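3-methyladenine DNA glycosylase (Helicobacter pylori, PDB 1PU6) excises 3-methyladenine from DNA as a helix-hairpin-helix glycosylase of base excision repair. Local coordinates at residues Glu62-Asp65 / Glu66-Leu69. Residues are numbered along the deposited sequence; the frame is centred on the assembly and turned at random.
Sequences ENDD and EINL
D64 turns its carboxylate back over the first turn of helix 65-74 and accepts from I67 N, and weakly from E66 N, as the N-cap. D64 CB lies 4.1 Å from I67 CD1, where the two side chains cross at about a right angle. A chi1 of 175°, with CG anti to the backbone N, brings the carboxylate within bonding distance of the N-H groups of E66 and I67; D64 CG then sits 3.9 Å from I67 CG1. At the tip the oxygens divide the work. D64 OD1 rests against I67 CD1 at 3.8 Å. D64 OD2 takes the nearly straight bond from I67 N (3.1 Å, 163°), which arrives from above the carboxylate plane. A weak, bent one reaches D64 OD2 from E66 N at 2.9 Å. Behind the cap, N68 N donates to D64 O at 2.9 Å and L69 N to D65 O, main-chain i to i+4 bonds of the opening turn. D65 OD1 accepts from F31 N, and the carboxylate of E66 from F111 N and E112 N, tying this turn to helices 31-39 and 111-117; L69 packs on helix 90-108. An acidic cap receiving N-H groups at a helix start would be favoured by the helix dipole, which probably stabilises the charged form of D64.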
ATOM      1  N   GLU A  62      12.541  14.795  -1.451  1.00 24.25           N
ATOM      2  CA  GLU A  62      12.177  16.205  -1.208  1.00 25.60           C
ATOM      3  C   GLU A  62      10.769  16.451  -1.821  1.00 25.44           C
ATOM      4  O   GLU A  62       9.959  15.520  -1.835  1.00 23.97           O
ATOM      5  CB  GLU A  62      13.237  17.172  -1.757  1.00 27.87           C
ATOM      6  CG  GLU A  62      14.444  17.291  -0.838  1.00 32.58           C
ATOM      7  CD  GLU A  62      15.248  18.612  -1.002  1.00 38.62           C
ATOM      8  OE1 GLU A  62      15.996  18.717  -1.990  1.00 40.91           O
ATOM      9  OE2 GLU A  62      15.136  19.548  -0.151  1.00 41.79           O
ATOM     10  N   ASN A  63      10.453  17.661  -2.310  1.00 26.39           N
ATOM     11  CA  ASN A  63       9.042  17.989  -2.615  1.00 29.24           C
ATOM     12  C   ASN A  63       8.503  17.807  -4.033  1.00 29.03           C
ATOM     13  O   ASN A  63       7.285  18.011  -4.292  1.00 31.40           O
ATOM     14  CB  ASN A  63       8.756  19.416  -2.170  1.00 31.15           C
ATOM     15  CG  ASN A  63       8.968  19.592  -0.705  1.00 34.85           C
ATOM     16  OD1 ASN A  63       8.564  18.733   0.103  1.00 40.24           O
ATOM     17  ND2 ASN A  63       9.621  20.687  -0.330  1.00 40.96           N
ATOM     18  N   ASP A  64       9.364  17.438  -4.973  1.00 25.86           N
ATOM     19  CA  ASP A  64       8.909  17.345  -6.360  1.00 23.08           C
ATOM     20  C   ASP A  64       8.995  15.884  -6.736  1.00 21.29           C
ATOM     21  O   ASP A  64      10.100  15.345  -6.750  1.00 20.34           O
ATOM     22  CB  ASP A  64       9.867  18.145  -7.227  1.00 25.28           C
ATOM     23  CG  ASP A  64       9.564  18.030  -8.719  1.00 27.46           C
ATOM     24  OD1 ASP A  64       9.749  19.064  -9.419  1.00 38.56           O
ATOM     25  OD2 ASP A  64       9.175  16.955  -9.274  1.00 33.63           O
ATOM     26  N   ASP A  65       7.855  15.231  -7.024  1.00 19.62           N
ATOM     27  CA  ASP A  65       7.905  13.774  -7.208  1.00 17.99           C
ATOM     28  C   ASP A  65       8.568  13.324  -8.495  1.00 18.80           C
ATOM     29  O   ASP A  65       9.055  12.176  -8.569  1.00 18.46           O
ATOM     30  CB  ASP A  65       6.486  13.185  -7.123  1.00 17.43           C
ATOM     31  CG  ASP A  65       6.088  12.888  -5.681  0.50 14.61           C
ATOM     32  OD1 ASP A  65       4.906  12.521  -5.460  0.50 10.61           O
ATOM     33  OD2 ASP A  65       6.914  13.012  -4.718  0.50 13.92           O
ATOM     34  N   GLU A  66       8.574  14.176  -9.531  1.00 18.64           N
ATOM     35  CA  GLU A  66       9.303  13.794 -10.744  1.00 19.02           C
ATOM     36  C   GLU A  66      10.810  13.759 -10.471  1.00 18.87           C
ATOM     37  O   GLU A  66      11.514  12.834 -10.955  1.00 19.32           O
ATOM     38  CB  GLU A  66       8.959  14.696 -11.968  1.00 19.86           C
ATOM     39  CG  GLU A  66       7.460  14.621 -12.340  1.00 21.80           C
ATOM     40  CD  GLU A  66       6.906  13.213 -12.770  1.00 22.74           C
ATOM     41  OE1 GLU A  66       5.633  13.090 -12.848  1.00 21.58           O
ATOM     42  OE2 GLU A  66       7.713  12.258 -13.008  1.00 22.10           O
ATOM     43  N   ILE A  67      11.306  14.713  -9.671  1.00 17.65           N
ATOM     44  CA  ILE A  67      12.702  14.662  -9.243  1.00 17.68           C
ATOM     45  C   ILE A  67      12.969  13.498  -8.285  1.00 16.53           C
ATOM     46  O   ILE A  67      14.031  12.838  -8.397  1.00 17.75           O
ATOM     47  CB  ILE A  67      13.146  16.016  -8.634  1.00 19.46           C
ATOM     48  CG1 ILE A  67      13.175  17.082  -9.730  1.00 22.20           C
ATOM     49  CG2 ILE A  67      14.557  15.937  -8.020  1.00 19.58           C
ATOM     50  CD1 ILE A  67      13.447  18.468  -9.201  1.00 28.68           C
ATOM     51  N   ASN A  68      12.049  13.235  -7.349  1.00 15.30           N
ATOM     52  CA  ASN A  68      12.221  12.092  -6.431  1.00 15.13           C
ATOM     53  C   ASN A  68      12.387  10.769  -7.182  1.00 13.81           C
ATOM     54  O   ASN A  68      13.201   9.924  -6.782  1.00 14.32           O
ATOM     55  CB  ASN A  68      11.002  11.987  -5.491  1.00 15.58           C
ATOM     56  CG  ASN A  68      10.946  13.101  -4.430  1.00 16.08           C
ATOM     57  OD1 ASN A  68       9.835  13.406  -3.874  1.00 21.86           O
ATOM     58  ND2 ASN A  68      12.061  13.682  -4.115  1.00 15.04           N
ATOM     59  N   LEU A  69      11.601  10.566  -8.252  1.00 14.46           N
ATOM     60  CA  LEU A  69      11.664   9.331  -9.032  1.00 13.14           C
ATOM     61  C   LEU A  69      13.058   9.200  -9.671  1.00 13.70           C
ATOM     62  O   LEU A  69      13.696   8.124  -9.648  1.00 14.34           O
ATOM     63  CB  LEU A  69      10.533   9.332 -10.100  1.00 13.13           C
ATOM     64  CG  LEU A  69      10.572   8.222 -11.160  1.00 13.94           C
ATOM     65  CD1 LEU A  69      10.484   6.812 -10.522  1.00 15.24           C
ATOM     66  CD2 LEU A  69       9.417   8.439 -12.186  1.00 16.12           C
TER